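Local coordinates for protein TRAP dicarboxylate transporter, DctP subunit (Sulfurospirillum deleyianum, PDB 4OVS) that binds succinate and probably serves as the periplasmic solute-binding subunit of a TRAP dicarboxylate transporter, at residues A48-E53 with M260-E265; Y142-F147 with K269-D274. All coordinates share one frame; numbering follows the deposited sequence.

Contact 1: A48-E53 with M260-E265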
ATOM      1  N   ALA A  48      -0.337  15.793  10.988  1.00 19.48           N
ATOM      2  CA  ALA A  48      -0.872  16.123  12.294  1.00 21.34           C
ATOM      3  C   ALA A  48      -0.214  17.369  12.872  1.00 19.84           C
ATOM      4  O   ALA A  48      -0.874  18.289  13.377  1.00 23.04           O
ATOM      5  CB  ALA A  48      -0.662  14.924  13.257  1.00 16.75           C
ATOM      6  N   LYS A  49       1.090  17.419  12.772  1.00 19.22           N
ATOM      7  CA  LYS A  49       1.841  18.576  13.237  1.00 18.64           C
ATOM      8  C   LYS A  49       1.432  19.876  12.509  1.00 25.53           C
ATOM      9  O   LYS A  49       1.283  20.931  13.127  1.00 21.54           O
ATOM     10  CB  LYS A  49       3.320  18.312  12.995  1.00 25.90           C
ATOM     11  CG  LYS A  49       4.224  19.328  13.639  1.00 27.38           C
ATOM     12  CD  LYS A  49       5.692  19.156  13.178  1.00 32.50           C
ATOM     13  CE  LYS A  49       6.033  19.987  11.933  1.00 38.84           C
ATOM     14  NZ  LYS A  49       7.520  20.097  11.639  1.00 44.00           N
ATOM     15  N   ARG A  50       1.263  19.808  11.192  1.00 25.14           N
ATOM     16  CA  ARG A  50       0.958  21.022  10.410  1.00 26.28           C
ATOM     17  C   ARG A  50      -0.468  21.579  10.679  1.00 20.91           C
ATOM     18  O   ARG A  50      -0.667  22.803  10.768  1.00 24.52           O
ATOM     19  CB  ARG A  50       1.172  20.764   8.935  1.00 22.45           C
ATOM     20  CG  ARG A  50       2.628  20.558   8.564  1.00 26.75           C
ATOM     21  CD  ARG A  50       3.436  21.839   8.805  1.00 31.85           C
ATOM     22  NE  ARG A  50       3.031  22.906   7.900  1.00 25.69           N
ATOM     23  CZ  ARG A  50       2.922  24.197   8.201  1.00 33.47           C
ATOM     24  NH1 ARG A  50       3.137  24.648   9.434  1.00 29.64           N
ATOM     25  NH2 ARG A  50       2.551  25.046   7.246  1.00 27.79           N
ATOM     26  N   VAL A  51      -1.449  20.704  10.810  1.00 20.48           N
ATOM     27  CA  VAL A  51      -2.795  21.137  11.238  1.00 19.17           C
ATOM     28  C   VAL A  51      -2.717  21.961  12.531  1.00 23.36           C
ATOM     29  O   VAL A  51      -3.261  23.045  12.597  1.00 24.38           O
ATOM     30  CB  VAL A  51      -3.754  19.964  11.389  1.00 20.92           C
ATOM     31  CG1 VAL A  51      -5.073  20.402  12.072  1.00 20.49           C
ATOM     32  CG2 VAL A  51      -4.026  19.351  10.023  1.00 22.53           C
ATOM     33  N   GLY A  52      -2.046  21.444  13.558  1.00 26.36           N
ATOM     34  CA  GLY A  52      -1.849  22.173  14.799  1.00 22.87           C
ATOM     35  C   GLY A  52      -1.244  23.565  14.600  1.00 27.80           C
ATOM     36  O   GLY A  52      -1.731  24.550  15.158  1.00 28.25           O
ATOM     37  N   GLU A  53      -0.156  23.635  13.837  1.00 28.06           N
ATOM     38  CA  GLU A  53       0.519  24.898  13.564  1.00 28.20           C
ATOM     39  C   GLU A  53      -0.381  25.846  12.765  1.00 25.57           C
ATOM     40  O   GLU A  53      -0.568  26.976  13.148  1.00 23.85           O
ATOM     41  CB  GLU A  53       1.838  24.632  12.828  1.00 26.60           C
ATOM     42  CG  GLU A  53       2.815  23.851  13.668  1.00 27.43           C
ATOM     43  CD  GLU A  53       4.083  23.409  12.920  1.00 31.99           C
ATOM     44  OE1 GLU A  53       4.075  23.290  11.673  1.00 35.64           O
ATOM     45  OE2 GLU A  53       5.115  23.202  13.591  1.00 31.21           O
HETATM   46  N   MSE A 260      -2.760  18.805   4.516  1.00 19.67           N
HETATM   47  CA  MSE A 260      -2.667  17.566   3.754  1.00 19.24           C
HETATM   48  C   MSE A 260      -1.861  17.676   2.462  1.00 23.18           C
HETATM   49  O   MSE A 260      -1.103  16.743   2.118  1.00 18.92           O
HETATM   50  CB  MSE A 260      -4.030  16.993   3.429  1.00 21.01           C
HETATM   51  CG  MSE A 260      -3.945  15.567   2.829  1.00 20.19           C
HETATM   52 SE   MSE A 260      -3.121  14.253   4.044  1.00 37.78          SE
HETATM   53  CE  MSE A 260      -4.572  14.081   5.316  1.00 26.63           C
ATOM     54  N   LYS A 261      -2.038  18.788   1.729  1.00 21.17           N
ATOM     55  CA  LYS A 261      -1.238  19.054   0.540  1.00 24.89           C
ATOM     56  C   LYS A 261       0.283  18.996   0.835  1.00 21.19           C
ATOM     57  O   LYS A 261       1.046  18.331   0.149  1.00 22.82           O
ATOM     58  CB  LYS A 261      -1.629  20.426  -0.050  1.00 21.89           C
ATOM     59  CG  LYS A 261      -1.006  20.725  -1.422  1.00 31.03           C
ATOM     60  CD  LYS A 261      -1.219  22.214  -1.813  1.00 39.06           C
ATOM     61  CE  LYS A 261      -0.625  22.598  -3.174  1.00 43.58           C
ATOM     62  NZ  LYS A 261      -1.282  21.934  -4.367  1.00 45.47           N
ATOM     63  N   GLU A 262       0.698  19.733   1.849  1.00 24.83           N
ATOM     64  CA  GLU A 262       2.087  19.763   2.262  1.00 26.05           C
ATOM     65  C   GLU A 262       2.581  18.375   2.658  1.00 23.69           C
ATOM     66  O   GLU A 262       3.695  17.966   2.298  1.00 22.10           O
ATOM     67  CB  GLU A 262       2.242  20.752   3.420  1.00 22.23           C
ATOM     68  CG  GLU A 262       1.977  22.130   3.009  1.00 29.63           C
ATOM     69  CD  GLU A 262       2.226  23.162   4.100  1.00 34.05           C
ATOM     70  OE1 GLU A 262       2.951  22.854   5.073  1.00 30.22           O
ATOM     71  OE2 GLU A 262       1.713  24.287   3.961  1.00 33.93           O
ATOM     72  N   ALA A 263       1.729  17.625   3.343  1.00 18.61           N
ATOM     73  CA  ALA A 263       2.070  16.322   3.861  1.00 17.60           C
ATOM     74  C   ALA A 263       2.225  15.307   2.740  1.00 21.23           C
ATOM     75  O   ALA A 263       3.063  14.402   2.813  1.00 17.12           O
ATOM     76  CB  ALA A 263       1.020  15.845   4.876  1.00 22.12           C
ATOM     77  N   THR A 264       1.453  15.503   1.683  1.00 22.65           N
ATOM     78  CA  THR A 264       1.518  14.640   0.512  1.00 19.60           C
ATOM     79  C   THR A 264       2.876  14.844  -0.174  1.00 22.44           C
ATOM     80  O   THR A 264       3.544  13.876  -0.509  1.00 21.04           O
ATOM     81  CB  THR A 264       0.371  14.993  -0.447  1.00 25.32           C
ATOM     82  OG1 THR A 264      -0.899  14.680   0.171  1.00 23.88           O
ATOM     83  CG2 THR A 264       0.487  14.253  -1.721  1.00 26.22           C
ATOM     84  N   GLU A 265       3.285  16.102  -0.340  1.00 26.56           N
ATOM     85  CA  GLU A 265       4.590  16.454  -0.985  1.00 24.73           C
ATOM     86  C   GLU A 265       5.724  15.832  -0.148  1.00 22.84           C
ATOM     87  O   GLU A 265       6.649  15.224  -0.684  1.00 22.05           O
ATOM     88  CB  GLU A 265       4.771  17.972  -1.062  1.00 24.42           C
ATOM     89  CG  GLU A 265       6.262  18.409  -1.129  1.00 37.88           C
ATOM     90  CD  GLU A 265       6.474  19.929  -1.257  1.00 43.06           C
ATOM     91  OE1 GLU A 265       5.939  20.698  -0.402  1.00 41.63           O
ATOM     92  OE2 GLU A 265       7.198  20.345  -2.211  1.00 42.63           O
TER
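Arg50 and Glu262 meet through opposite chain shapes. Both start with CG beside the backbone N, but the arginine is then bent at chi2 (-65°) and again at chi3, whereas the glutamate runs out straight from CG (chi2 -175°). The folded arginine thus offers the NE side of its guanidinium, and the outstretched glutamate reaches across at about a right angle to meet it. The grip is side-on and gathers on one oxygen: Arg50 NE lies 2.8 Å from Glu262 OE1, and Arg50 NH2 lies 3.1 Å from the same Glu262 OE1, which accepts it on its syn lone pair. NE also comes in on the syn side, though tilted out of the carboxylate plane. A third bond, from Arg50 NH2 to Glu262 OE2 at 3.5 Å, is nearly straight but weak. Guanidinium and carboxylate are almost coplanar, 20° apart, so the charge is met at the guanidinium edge. At another part of that edge Arg50 NH1 bonds to Glu53 OE1 at 2.8 Å, one helical turn further on, reaching the anti side of the carboxylate. Gln258 NE2 bonds to Glu262 OE2, giving the second oxygen a firmer partner than the arginine does. The aliphatic part of Arg50 rests on Ala259, while the side chains of Ala263 and Met260, a selenomethionine, touch Phe47. This ion pair ties helix 39-54 to helix 253-289 at the surface, away from the succinate site. The helices approach to 8.1 Å between the CA atoms of Arg50 and Ala263. One guanidinium shared between two carboxylates, whose OE1 atoms in Glu53 and Glu262 stay 6.7 Å apart, would be expected to offset their repulsion and keep both ionised, while the paired bonds from NE and NH2 limit rotation of the arginine head.

Contact 2: Y142-F147 with K269-D274; sequences YWDAGF and KEAALD
The Asp144 carboxylate has the methyl of Ala271 above its plane but off to the side, beyond the margin between CB and OD2. Ala271 CB is 3.5 Å from Asp144 OD2 and 3.8 Å from Asp144 CB, a plain van der Waals contact. The carboxylate oxygens serve other partners: OD1 bonds to the hydroxyl of Tyr233, and OD2 forms a salt bridge with Lys113. Because chi1 of Asp144 (-176°) swings the carboxylate opposite the backbone N, its CB, CG and OD2 all lie against the methyl. Such a small residue on helix 253-289 lets the helix come close to strand 137-152, with the CA atoms of Asp144 and Ala271 only 6.2 Å apart. Further along the strand water takes over. One water donates to Ala145 O at 2.7 Å and to Asp274 OD2 at 3.3 Å. A second, less certainly bonded, sits 2.9 Å from Ala145 O and 3.3 Å from Ala271 O. A classic beta bulge sets Ala145 and Gly146 together opposite Leu234 of strand 233-241. The CB of Ala145 points away from the helix, onto the succinate-binding Tyr236, and the bound succinate is about 5 Å from this side chain. The strand therefore shows its helix-packing side and its ligand side on successive residues. Lys113 and Tyr233 probably compensate the burial of Asp144 and would be expected to stabilise its ionised form; direct bonds, Arg268 NH2 to Tyr142 O and Asp144 N to Glu267 OE1, join helix to strand, and the water between Ala145 O and Asp274 OD2 adds to them.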
ATOM      1  N   TYR A 142      -3.005  10.858  -3.673  1.00 21.61           N
ATOM      2  CA  TYR A 142      -2.257   9.621  -3.637  1.00 20.68           C
ATOM      3  C   TYR A 142      -0.901   9.773  -2.965  1.00 23.34           C
ATOM      4  O   TYR A 142      -0.181  10.770  -3.208  1.00 23.39           O
ATOM      5  CB  TYR A 142      -2.028   9.103  -5.044  1.00 24.55           C
ATOM      6  CG  TYR A 142      -3.292   8.725  -5.787  1.00 26.35           C
ATOM      7  CD1 TYR A 142      -3.944   7.558  -5.492  1.00 24.25           C
ATOM      8  CD2 TYR A 142      -3.799   9.511  -6.804  1.00 28.01           C
ATOM      9  CE1 TYR A 142      -5.079   7.173  -6.171  1.00 29.15           C
ATOM     10  CE2 TYR A 142      -4.963   9.135  -7.493  1.00 29.51           C
ATOM     11  CZ  TYR A 142      -5.590   7.956  -7.173  1.00 29.45           C
ATOM     12  OH  TYR A 142      -6.747   7.543  -7.839  1.00 32.41           O
ATOM     13  N   TRP A 143      -0.579   8.757  -2.150  1.00 23.52           N
ATOM     14  CA  TRP A 143       0.714   8.559  -1.476  1.00 19.63           C
ATOM     15  C   TRP A 143       1.410   7.292  -1.972  1.00 20.82           C
ATOM     16  O   TRP A 143       0.742   6.371  -2.429  1.00 23.02           O
ATOM     17  CB  TRP A 143       0.501   8.443   0.021  1.00 17.65           C
ATOM     18  CG  TRP A 143       0.202   9.706   0.758  1.00 15.70           C
ATOM     19  CD1 TRP A 143      -0.148  10.910   0.227  1.00 22.61           C
ATOM     20  CD2 TRP A 143       0.175   9.872   2.175  1.00 16.63           C
ATOM     21  NE1 TRP A 143      -0.335  11.833   1.239  1.00 19.94           N
ATOM     22  CE2 TRP A 143      -0.140  11.216   2.443  1.00 17.90           C
ATOM     23  CE3 TRP A 143       0.440   9.013   3.264  1.00 15.79           C
ATOM     24  CZ2 TRP A 143      -0.193  11.734   3.743  1.00 16.59           C
ATOM     25  CZ3 TRP A 143       0.400   9.530   4.523  1.00 15.08           C
ATOM     26  CH2 TRP A 143       0.096  10.878   4.762  1.00 15.08           C
ATOM     27  N   ASP A 144       2.758   7.241  -1.853  1.00 20.99           N
ATOM     28  CA  ASP A 144       3.616   6.196  -2.427  1.00 18.91           C
ATOM     29  C   ASP A 144       4.107   5.277  -1.283  1.00 18.91           C
ATOM     30  O   ASP A 144       4.419   5.776  -0.206  1.00 19.79           O
ATOM     31  CB  ASP A 144       4.878   6.862  -3.005  1.00 20.08           C
ATOM     32  CG  ASP A 144       5.799   5.903  -3.704  1.00 22.91           C
ATOM     33  OD1 ASP A 144       5.411   4.758  -4.020  1.00 25.60           O
ATOM     34  OD2 ASP A 144       6.959   6.318  -3.982  1.00 29.14           O
ATOM     35  N   ALA A 145       4.143   3.979  -1.527  1.00 22.27           N
ATOM     36  CA  ALA A 145       4.913   3.070  -0.682  1.00 20.79           C
ATOM     37  C   ALA A 145       6.102   2.603  -1.472  1.00 21.86           C
ATOM     38  O   ALA A 145       7.185   3.062  -1.227  1.00 22.89           O
ATOM     39  CB  ALA A 145       4.065   1.861  -0.149  1.00 24.33           C
ATOM     40  N   GLY A 146       5.883   1.681  -2.417  1.00 19.37           N
ATOM     41  CA  GLY A 146       6.908   1.263  -3.319  1.00 17.46           C
ATOM     42  C   GLY A 146       6.513  -0.005  -4.042  1.00 17.15           C
ATOM     43  O   GLY A 146       5.436  -0.552  -3.836  1.00 18.50           O
ATOM     44  N   PHE A 147       7.412  -0.475  -4.894  1.00 22.19           N
ATOM     45  CA  PHE A 147       7.230  -1.743  -5.553  1.00 25.73           C
ATOM     46  C   PHE A 147       7.422  -2.896  -4.564  1.00 23.36           C
ATOM     47  O   PHE A 147       8.132  -2.770  -3.576  1.00 20.49           O
ATOM     48  CB  PHE A 147       8.195  -1.860  -6.730  1.00 21.28           C
ATOM     49  CG  PHE A 147       7.813  -1.009  -7.895  1.00 26.12           C
ATOM     50  CD1 PHE A 147       6.935  -1.481  -8.865  1.00 27.89           C
ATOM     51  CD2 PHE A 147       8.298   0.265  -8.004  1.00 32.29           C
ATOM     52  CE1 PHE A 147       6.579  -0.702  -9.915  1.00 30.08           C
ATOM     53  CE2 PHE A 147       7.936   1.046  -9.056  1.00 33.37           C
ATOM     54  CZ  PHE A 147       7.078   0.556 -10.021  1.00 30.19           C
ATOM     55  N   LYS A 269       8.527  12.532  -0.915  1.00 17.76           N
ATOM     56  CA  LYS A 269       9.970  12.728  -0.825  1.00 18.51           C
ATOM     57  C   LYS A 269      10.568  11.623   0.071  1.00 23.05           C
ATOM     58  O   LYS A 269      11.523  10.973  -0.315  1.00 19.24           O
ATOM     59  CB  LYS A 269      10.254  14.155  -0.313  1.00 18.58           C
ATOM     60  CG  LYS A 269       9.992  15.249  -1.376  1.00 21.15           C
ATOM     61  CD  LYS A 269      10.040  16.640  -0.720  1.00 20.63           C
ATOM     62  CE  LYS A 269       9.613  17.750  -1.624  1.00 21.02           C
ATOM     63  NZ  LYS A 269      10.493  17.955  -2.775  1.00 22.35           N
ATOM     64  N   GLU A 270       9.936  11.348   1.219  1.00 19.73           N
ATOM     65  CA  GLU A 270      10.402  10.319   2.107  1.00 20.72           C
ATOM     66  C   GLU A 270      10.355   8.975   1.383  1.00 21.37           C
ATOM     67  O   GLU A 270      11.246   8.169   1.513  1.00 21.37           O
ATOM     68  CB  GLU A 270       9.567  10.263   3.397  1.00 18.00           C
ATOM     69  CG  GLU A 270       9.872  11.393   4.406  1.00 21.51           C
ATOM     70  CD  GLU A 270      11.220  11.243   5.147  1.00 25.68           C
ATOM     71  OE1 GLU A 270      11.589  12.195   5.868  1.00 31.55           O
ATOM     72  OE2 GLU A 270      11.897  10.194   5.043  1.00 29.34           O
ATOM     73  N   ALA A 271       9.337   8.758   0.576  1.00 18.63           N
ATOM     74  CA  ALA A 271       9.244   7.487  -0.149  1.00 19.23           C
ATOM     75  C   ALA A 271      10.296   7.330  -1.224  1.00 22.02           C
ATOM     76  O   ALA A 271      10.693   6.205  -1.472  1.00 25.84           O
ATOM     77  CB  ALA A 271       7.880   7.254  -0.730  1.00 20.84           C
ATOM     78  N   ALA A 272      10.752   8.421  -1.859  1.00 22.32           N
ATOM     79  CA  ALA A 272      11.835   8.341  -2.815  1.00 23.67           C
ATOM     80  C   ALA A 272      13.157   7.823  -2.166  1.00 27.22           C
ATOM     81  O   ALA A 272      13.846   6.992  -2.726  1.00 37.07           O
ATOM     82  CB  ALA A 272      12.027   9.703  -3.482  1.00 25.45           C
ATOM     83  N   LEU A 273      13.505   8.349  -1.001  1.00 23.83           N
ATOM     84  CA  LEU A 273      14.630   7.883  -0.205  1.00 24.10           C
ATOM     85  C   LEU A 273      14.540   6.444   0.280  1.00 24.34           C
ATOM     86  O   LEU A 273      15.557   5.823   0.691  1.00 24.25           O
ATOM     87  CB  LEU A 273      14.745   8.779   1.031  1.00 27.67           C
ATOM     88  CG  LEU A 273      15.101  10.246   0.777  1.00 26.71           C
ATOM     89  CD1 LEU A 273      14.853  11.097   1.990  1.00 27.29           C
ATOM     90  CD2 LEU A 273      16.559  10.391   0.319  1.00 30.95           C
ATOM     91  N   ASP A 274      13.339   5.903   0.319  1.00 27.28           N
ATOM     92  CA  ASP A 274      13.079   4.765   1.195  1.00 24.40           C
ATOM     93  C   ASP A 274      13.719   3.452   0.738  1.00 27.05           C
ATOM     94  O   ASP A 274      14.197   2.686   1.569  1.00 24.13           O
ATOM     95  CB  ASP A 274      11.565   4.585   1.358  1.00 29.06           C
ATOM     96  CG  ASP A 274      11.194   3.745   2.570  1.00 32.95           C
ATOM     97  OD1 ASP A 274      11.637   4.080   3.690  1.00 28.92           O
ATOM     98  OD2 ASP A 274      10.413   2.784   2.388  1.00 33.34           O
TER
HETATM   99  O   HOH W   1       9.586   3.379  -2.764  1.00 21.01           O
HETATM  100  O   HOH W   2       7.480   3.852   1.379  1.00 29.58           O

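In the fold
Contacts 1 and 2 lie on one long helix, 253-289, their centres about 17 Å apart; the first is a surface salt bridge, the second a buried contact. Between them helix 253-289 and strand 137-152 also meet directly: Thr264 OG1 and Trp143 NE1 are 3.1 Å apart, probably hydrogen-bonded, and Met260 SE packs 3.9 Å from Trp143 CZ2. The segments alternate along the chain, and the late helix joins two earlier elements. Contact 2 borders the succinate pocket through Ala145, whose side chain lies about 3 Å from that of Tyr236 and about 6 Å from that of Asn213; contact 1 lies away from it.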